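Local coordinates for fluvirucin B1 DH domain from module 1 (Actinomadura vulgaris, PDB 6OBV), which probably dehydrates a beta-hydroxyacyl intermediate to an alpha,beta-unsaturated one during the first extension module of fluvirucin B1 polyketide assembly, at residues 220-234 / 252-265. Sequence-based numbering, arbitrary orientation.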
ATOM      1  N   ALA A 220       7.991   2.535 -24.628  1.00 45.92           N
ATOM      2  CA  ALA A 220       8.586   3.739 -24.055  1.00 42.43           C
ATOM      3  C   ALA A 220       7.537   4.781 -23.673  1.00 38.46           C
ATOM      4  O   ALA A 220       7.780   5.591 -22.770  1.00 34.07           O
ATOM      5  CB  ALA A 220       9.605   4.337 -25.029  1.00 43.98           C
ATOM      6  N   GLY A 221       6.377   4.775 -24.338  1.00 38.94           N
ATOM      7  CA  GLY A 221       5.366   5.790 -24.084  1.00 40.03           C
ATOM      8  C   GLY A 221       4.832   5.792 -22.662  1.00 42.19           C
ATOM      9  O   GLY A 221       4.425   6.842 -22.149  1.00 36.53           O
ATOM     10  N   GLY A 222       4.837   4.633 -22.000  1.00 39.17           N
ATOM     11  CA  GLY A 222       4.379   4.543 -20.627  1.00 37.29           C
ATOM     12  C   GLY A 222       5.379   4.988 -19.581  1.00 37.55           C
ATOM     13  O   GLY A 222       4.997   5.235 -18.432  1.00 33.88           O
ATOM     14  N   TYR A 223       6.648   5.090 -19.937  1.00 35.27           N
ATOM     15  CA  TYR A 223       7.629   5.578 -18.989  1.00 31.56           C
ATOM     16  C   TYR A 223       7.639   7.100 -18.993  1.00 36.63           C
ATOM     17  O   TYR A 223       7.265   7.744 -19.973  1.00 36.46           O
ATOM     18  CB  TYR A 223       9.014   5.028 -19.322  1.00 23.98           C
ATOM     19  CG  TYR A 223       9.155   3.544 -19.004  1.00 32.51           C
ATOM     20  CD1 TYR A 223       9.467   3.114 -17.714  1.00 29.38           C
ATOM     21  CD2 TYR A 223       8.977   2.580 -19.987  1.00 37.37           C
ATOM     22  CE1 TYR A 223       9.599   1.773 -17.403  1.00 25.56           C
ATOM     23  CE2 TYR A 223       9.110   1.229 -19.690  1.00 39.01           C
ATOM     24  CZ  TYR A 223       9.427   0.835 -18.396  1.00 35.72           C
ATOM     25  OH  TYR A 223       9.545  -0.505 -18.099  1.00 36.78           O
ATOM     26  N   GLY A 224       8.036   7.669 -17.858  1.00 34.87           N
ATOM     27  CA  GLY A 224       8.458   9.054 -17.835  1.00 23.88           C
ATOM     28  C   GLY A 224       9.612   9.243 -18.804  1.00 25.37           C
ATOM     29  O   GLY A 224       9.536  10.055 -19.724  1.00 27.67           O
ATOM     30  N   ILE A 225      10.691   8.489 -18.598  1.00 23.81           N
ATOM     31  CA  ILE A 225      11.714   8.275 -19.617  1.00 23.76           C
ATOM     32  C   ILE A 225      12.245   6.861 -19.425  1.00 29.01           C
ATOM     33  O   ILE A 225      12.641   6.486 -18.311  1.00 23.64           O
ATOM     34  CB  ILE A 225      12.840   9.336 -19.570  1.00 21.87           C
ATOM     35  CG1 ILE A 225      13.728   9.162 -20.818  1.00 24.78           C
ATOM     36  CG2 ILE A 225      13.636   9.253 -18.235  1.00 19.62           C
ATOM     37  CD1 ILE A 225      14.715  10.290 -21.152  1.00 27.38           C
ATOM     38  N   HIS A 226      12.207   6.048 -20.491  1.00 31.21           N
ATOM     39  CA  HIS A 226      12.609   4.653 -20.370  1.00 28.41           C
ATOM     40  C   HIS A 226      13.966   4.573 -19.669  1.00 23.50           C
ATOM     41  O   HIS A 226      14.910   5.262 -20.080  1.00 26.26           O
ATOM     42  CB  HIS A 226      12.680   3.971 -21.741  1.00 30.93           C
ATOM     43  CG  HIS A 226      12.690   2.469 -21.671  1.00 25.80           C
ATOM     44  ND1 HIS A 226      13.642   1.760 -20.967  1.00 26.72           N
ATOM     45  CD2 HIS A 226      11.854   1.547 -22.201  1.00 27.14           C
ATOM     46  CE1 HIS A 226      13.398   0.466 -21.077  1.00 22.06           C
ATOM     47  NE2 HIS A 226      12.315   0.310 -21.814  1.00 28.76           N
ATOM     48  N   PRO A 227      14.085   3.809 -18.585  1.00 25.59           N
ATOM     49  CA  PRO A 227      15.386   3.709 -17.900  1.00 23.10           C
ATOM     50  C   PRO A 227      16.534   3.325 -18.828  1.00 28.57           C
ATOM     51  O   PRO A 227      17.671   3.758 -18.596  1.00 27.30           O
ATOM     52  CB  PRO A 227      15.131   2.648 -16.819  1.00 24.13           C
ATOM     53  CG  PRO A 227      13.656   2.783 -16.515  1.00 26.49           C
ATOM     54  CD  PRO A 227      13.002   3.144 -17.834  1.00 28.25           C
ATOM     55  N   ALA A 228      16.276   2.546 -19.884  1.00 28.56           N
ATOM     56  CA  ALA A 228      17.356   2.212 -20.806  1.00 27.67           C
ATOM     57  C   ALA A 228      17.724   3.388 -21.687  1.00 27.67           C
ATOM     58  O   ALA A 228      18.884   3.503 -22.106  1.00 23.96           O
ATOM     59  CB  ALA A 228      16.982   1.013 -21.681  1.00 29.05           C
ATOM     60  N   LEU A 229      16.764   4.269 -21.987  1.00 33.32           N
ATOM     61  CA  LEU A 229      17.084   5.468 -22.756  1.00 29.96           C
ATOM     62  C   LEU A 229      17.861   6.471 -21.917  1.00 30.07           C
ATOM     63  O   LEU A 229      18.819   7.077 -22.405  1.00 28.02           O
ATOM     64  CB  LEU A 229      15.812   6.113 -23.306  1.00 31.28           C
ATOM     65  CG  LEU A 229      16.025   7.363 -24.160  1.00 33.06           C
ATOM     66  CD1 LEU A 229      16.970   7.098 -25.320  1.00 25.84           C
ATOM     67  CD2 LEU A 229      14.682   7.896 -24.691  1.00 33.67           C
ATOM     68  N   LEU A 230      17.466   6.674 -20.661  1.00 27.18           N
ATOM     69  CA  LEU A 230      18.189   7.634 -19.834  1.00 28.47           C
ATOM     70  C   LEU A 230      19.587   7.133 -19.528  1.00 27.90           C
ATOM     71  O   LEU A 230      20.537   7.921 -19.487  1.00 33.58           O
ATOM     72  CB  LEU A 230      17.438   7.940 -18.532  1.00 23.63           C
ATOM     73  CG  LEU A 230      18.145   8.977 -17.638  1.00 25.55           C
ATOM     74  CD1 LEU A 230      18.432  10.243 -18.421  1.00 30.27           C
ATOM     75  CD2 LEU A 230      17.363   9.298 -16.360  1.00 23.98           C
ATOM     76  N   ASP A 231      19.746   5.824 -19.341  1.00 28.39           N
ATOM     77  CA  ASP A 231      21.076   5.312 -19.041  1.00 25.34           C
ATOM     78  C   ASP A 231      22.018   5.493 -20.222  1.00 24.92           C
ATOM     79  O   ASP A 231      23.179   5.869 -20.045  1.00 25.78           O
ATOM     80  CB  ASP A 231      21.021   3.845 -18.647  1.00 22.90           C
ATOM     81  CG  ASP A 231      22.380   3.334 -18.186  1.00 29.78           C
ATOM     82  OD1 ASP A 231      22.847   3.819 -17.141  1.00 29.88           O
ATOM     83  OD2 ASP A 231      22.997   2.488 -18.869  1.00 27.56           O
ATOM     84  N   ALA A 232      21.548   5.223 -21.436  1.00 28.04           N
ATOM     85  CA  ALA A 232      22.450   5.344 -22.567  1.00 28.28           C
ATOM     86  C   ALA A 232      22.772   6.795 -22.863  1.00 22.95           C
ATOM     87  O   ALA A 232      23.812   7.083 -23.463  1.00 22.19           O
ATOM     88  CB  ALA A 232      21.854   4.661 -23.794  1.00 31.12           C
ATOM     89  N   ALA A 233      21.904   7.713 -22.451  1.00 26.63           N
ATOM     90  CA  ALA A 233      22.217   9.128 -22.511  1.00 22.70           C
ATOM     91  C   ALA A 233      23.467   9.463 -21.711  1.00 25.70           C
ATOM     92  O   ALA A 233      24.068  10.522 -21.917  1.00 27.44           O
ATOM     93  CB  ALA A 233      21.022   9.921 -21.995  1.00 20.41           C
ATOM     94  N   LEU A 234      23.854   8.596 -20.787  1.00 34.42           N
ATOM     95  CA  LEU A 234      25.056   8.797 -20.001  1.00 35.10           C
ATOM     96  C   LEU A 234      26.293   8.199 -20.648  1.00 33.43           C
ATOM     97  O   LEU A 234      27.404   8.476 -20.186  1.00 30.37           O
ATOM     98  CB  LEU A 234      24.886   8.185 -18.605  1.00 28.68           C
ATOM     99  CG  LEU A 234      23.585   8.451 -17.860  1.00 29.86           C
ATOM    100  CD1 LEU A 234      23.612   7.724 -16.526  1.00 29.10           C
ATOM    101  CD2 LEU A 234      23.387   9.945 -17.674  1.00 22.06           C
ATOM    102  N   TRP A 252      22.207  12.137  -7.697  1.00 25.88           N
ATOM    103  CA  TRP A 252      21.526  12.978  -8.675  1.00 27.02           C
ATOM    104  C   TRP A 252      21.052  14.251  -7.991  1.00 25.01           C
ATOM    105  O   TRP A 252      20.594  14.203  -6.845  1.00 25.12           O
ATOM    106  CB  TRP A 252      20.329  12.247  -9.281  1.00 29.20           C
ATOM    107  CG  TRP A 252      20.653  10.889  -9.860  1.00 30.14           C
ATOM    108  CD1 TRP A 252      20.939   9.745  -9.171  1.00 32.23           C
ATOM    109  CD2 TRP A 252      20.701  10.544 -11.249  1.00 29.48           C
ATOM    110  NE1 TRP A 252      21.177   8.708 -10.049  1.00 31.77           N
ATOM    111  CE2 TRP A 252      21.035   9.174 -11.331  1.00 29.70           C
ATOM    112  CE3 TRP A 252      20.497  11.262 -12.434  1.00 23.88           C
ATOM    113  CZ2 TRP A 252      21.159   8.507 -12.546  1.00 19.58           C
ATOM    114  CZ3 TRP A 252      20.631  10.598 -13.644  1.00 27.53           C
ATOM    115  CH2 TRP A 252      20.956   9.236 -13.689  1.00 25.03           C
ATOM    116  N   ASN A 253      21.162  15.393  -8.683  1.00 25.29           N
ATOM    117  CA  ASN A 253      20.553  16.630  -8.204  1.00 23.98           C
ATOM    118  C   ASN A 253      19.854  17.345  -9.341  1.00 27.41           C
ATOM    119  O   ASN A 253      20.370  17.402 -10.458  1.00 31.31           O
ATOM    120  CB  ASN A 253      21.570  17.572  -7.563  1.00 27.52           C
ATOM    121  CG  ASN A 253      22.285  16.919  -6.398  1.00 36.77           C
ATOM    122  OD1 ASN A 253      23.077  15.988  -6.597  1.00 34.13           O
ATOM    123  ND2 ASN A 253      21.988  17.372  -5.170  1.00 36.71           N
ATOM    124  N   GLY A 254      18.682  17.888  -9.037  1.00 29.49           N
ATOM    125  CA  GLY A 254      17.944  18.731  -9.956  1.00 28.06           C
ATOM    126  C   GLY A 254      17.537  17.967 -11.189  1.00 29.58           C
ATOM    127  O   GLY A 254      17.919  18.346 -12.296  1.00 37.30           O
ATOM    128  N   VAL A 255      16.789  16.879 -11.014  1.00 24.95           N
ATOM    129  CA  VAL A 255      16.305  16.068 -12.128  1.00 22.76           C
ATOM    130  C   VAL A 255      14.879  16.501 -12.418  1.00 26.77           C
ATOM    131  O   VAL A 255      13.978  16.318 -11.591  1.00 25.95           O
ATOM    132  CB  VAL A 255      16.389  14.568 -11.825  1.00 20.91           C
ATOM    133  CG1 VAL A 255      15.872  13.756 -13.020  1.00 24.25           C
ATOM    134  CG2 VAL A 255      17.817  14.180 -11.528  1.00 22.01           C
ATOM    135  N   GLU A 256      14.676  17.108 -13.580  1.00 32.28           N
ATOM    136  CA  GLU A 256      13.353  17.471 -14.055  1.00 35.24           C
ATOM    137  C   GLU A 256      13.048  16.703 -15.326  1.00 32.92           C
ATOM    138  O   GLU A 256      13.811  16.758 -16.299  1.00 24.63           O
ATOM    139  CB  GLU A 256      13.240  18.964 -14.347  1.00 42.43           C
ATOM    140  CG  GLU A 256      12.741  19.779 -13.193  1.00 52.78           C
ATOM    141  CD  GLU A 256      12.803  21.252 -13.478  1.00 57.25           C
ATOM    142  OE1 GLU A 256      13.908  21.826 -13.366  1.00 62.02           O
ATOM    143  OE2 GLU A 256      11.750  21.828 -13.818  1.00 60.42           O
ATOM    144  N   LEU A 257      11.916  16.026 -15.329  1.00 28.59           N
ATOM    145  CA  LEU A 257      11.372  15.451 -16.545  1.00 32.67           C
ATOM    146  C   LEU A 257      10.375  16.446 -17.138  1.00 37.27           C
ATOM    147  O   LEU A 257       9.344  16.753 -16.529  1.00 38.61           O
ATOM    148  CB  LEU A 257      10.741  14.103 -16.247  1.00 26.64           C
ATOM    149  CG  LEU A 257      10.314  13.364 -17.486  1.00 30.78           C
ATOM    150  CD1 LEU A 257      11.549  12.899 -18.216  1.00 30.59           C
ATOM    151  CD2 LEU A 257       9.481  12.219 -17.015  1.00 36.25           C
ATOM    152  N   LEU A 258      10.700  16.977 -18.319  1.00 36.90           N
ATOM    153  CA  LEU A 258       9.881  18.002 -18.953  1.00 38.59           C
ATOM    154  C   LEU A 258       8.946  17.463 -20.033  1.00 37.69           C
ATOM    155  O   LEU A 258       7.982  18.150 -20.387  1.00 44.36           O
ATOM    156  CB  LEU A 258      10.780  19.088 -19.560  1.00 38.16           C
ATOM    157  CG  LEU A 258      11.843  19.665 -18.622  1.00 39.62           C
ATOM    158  CD1 LEU A 258      12.647  20.737 -19.316  1.00 46.78           C
ATOM    159  CD2 LEU A 258      11.174  20.232 -17.367  1.00 37.53           C
ATOM    160  N   ALA A 259       9.211  16.271 -20.576  1.00 35.61           N
ATOM    161  CA  ALA A 259       8.367  15.671 -21.604  1.00 36.03           C
ATOM    162  C   ALA A 259       8.488  14.159 -21.493  1.00 29.69           C
ATOM    163  O   ALA A 259       9.602  13.642 -21.443  1.00 33.56           O
ATOM    164  CB  ALA A 259       8.772  16.138 -23.012  1.00 33.58           C
ATOM    165  N   SER A 260       7.355  13.465 -21.478  1.00 32.07           N
ATOM    166  CA  SER A 260       7.284  12.056 -21.120  1.00 35.92           C
ATOM    167  C   SER A 260       7.343  11.153 -22.354  1.00 36.72           C
ATOM    168  O   SER A 260       7.016  11.564 -23.469  1.00 41.28           O
ATOM    169  CB  SER A 260       5.999  11.780 -20.314  1.00 28.67           C
ATOM    170  OG  SER A 260       4.797  11.994 -21.080  1.00 45.30           O
ATOM    171  N   GLY A 261       7.816   9.927 -22.147  1.00 34.93           N
ATOM    172  CA  GLY A 261       7.686   8.865 -23.136  1.00 35.56           C
ATOM    173  C   GLY A 261       8.551   8.976 -24.378  1.00 34.66           C
ATOM    174  O   GLY A 261       8.121   8.557 -25.454  1.00 37.45           O
ATOM    175  N   ALA A 262       9.762   9.519 -24.269  1.00 27.43           N
ATOM    176  CA  ALA A 262      10.606   9.652 -25.451  1.00 30.93           C
ATOM    177  C   ALA A 262      11.209   8.310 -25.845  1.00 36.33           C
ATOM    178  O   ALA A 262      11.460   7.436 -24.999  1.00 25.97           O
ATOM    179  CB  ALA A 262      11.727  10.663 -25.220  1.00 26.84           C
ATOM    180  N   GLN A 263      11.429   8.157 -27.151  1.00 41.05           N
ATOM    181  CA  GLN A 263      12.103   7.012 -27.754  1.00 45.98           C
ATOM    182  C   GLN A 263      13.523   7.327 -28.208  1.00 39.21           C
ATOM    183  O   GLN A 263      14.407   6.473 -28.111  1.00 40.26           O
ATOM    184  CB  GLN A 263      11.315   6.507 -28.964  1.00 48.01           C
ATOM    185  CG  GLN A 263       9.824   6.401 -28.764  1.00 56.36           C
ATOM    186  CD  GLN A 263       9.122   5.971 -30.033  1.00 61.74           C
ATOM    187  OE1 GLN A 263       9.699   5.253 -30.859  1.00 57.47           O
ATOM    188  NE2 GLN A 263       7.875   6.407 -30.203  1.00 66.74           N
ATOM    189  N   ARG A 264      13.744   8.517 -28.748  1.00 35.98           N
ATOM    190  CA  ARG A 264      15.048   8.969 -29.210  1.00 35.54           C
ATOM    191  C   ARG A 264      15.272  10.361 -28.642  1.00 35.78           C
ATOM    192  O   ARG A 264      14.322  11.133 -28.496  1.00 38.37           O
ATOM    193  CB  ARG A 264      15.127   8.988 -30.747  1.00 37.83           C
ATOM    194  CG  ARG A 264      14.476   7.783 -31.416  1.00 43.55           C
ATOM    195  CD  ARG A 264      14.505   7.876 -32.937  1.00 46.06           C
ATOM    196  NE  ARG A 264      14.031   9.168 -33.412  1.00 56.39           N
ATOM    197  CZ  ARG A 264      14.184   9.598 -34.664  1.00 68.33           C
ATOM    198  NH1 ARG A 264      14.796   8.825 -35.551  1.00 76.98           N
ATOM    199  NH2 ARG A 264      13.729  10.797 -35.034  1.00 68.74           N
ATOM    200  N   VAL A 265      16.513  10.673 -28.272  1.00 31.98           N
ATOM    201  CA  VAL A 265      16.805  11.958 -27.655  1.00 32.89           C
ATOM    202  C   VAL A 265      18.145  12.479 -28.145  1.00 33.05           C
ATOM    203  O   VAL A 265      18.987  11.739 -28.659  1.00 33.31           O
ATOM    204  CB  VAL A 265      16.820  11.901 -26.104  1.00 29.23           C
ATOM    205  CG1 VAL A 265      15.417  11.548 -25.523  1.00 29.08           C
ATOM    206  CG2 VAL A 265      17.925  10.975 -25.598  1.00 23.92           C
TER
HETATM  207  O   HOH W   1      10.463   6.800 -22.632  1.00 31.12           O
HETATM  208  O   HOH W   2      10.816  11.365 -21.964  1.00 23.30           O
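Leu229 and Val265 meet tip to tip where helix 227-232 packs against strand 264-271 in this polyketide synthase dehydratase domain, a family built as a double hotdog fold; residues 226-231 carry its His-Pro-Ala-Leu-Leu-Asp signature. Leu229 extends CG anti to its own N (chi1 -179°), which spreads its two methyls over the incoming strand: CD2 lies 3.8 Å from Val265 CG1, and CD1 faces Val265 CG2. The same CD2 also rests on the backbone at Ala262, 3.3 Å from Ala262 O. Farther along the chain, Leu230 CD2 and Leu234 CD1 approach the six-membered ring of Trp252 obliquely; Leu234 CD1 is 4.2 Å from Trp252 CH2. Leu295 of strand 288-299 adds to this cluster, and Val83 of helix 79-92 also touches the indole. Toward the loop, Leu257 splits its methyls between two neighbours, CD2 pressed tightly against Gly224 CA (3.4 Å) and CD1 against Ile225 CB.

Beyond Leu257 the contact turns polar and largely main-chain. Gly261 N donates to Gly224 O at 3.0 Å, arriving from above the carbonyl plane, 47° out of it. Water 2 donates to that oxygen too, and to Ala259 O, while accepting from Ala262 N. From the side of 220-234, Glu84 of helix 79-92 takes the N-H groups of Gly224 and Ile225. His226 N-caps the helix through ND1, which accepts from Ala228 N in the ring plane. Water 1 joins two points of 220-234 to the loop of 252-265: it accepts from His226 N, donates to Ala220 O and, across the contact, donates to Ala262 O at 2.6 Å.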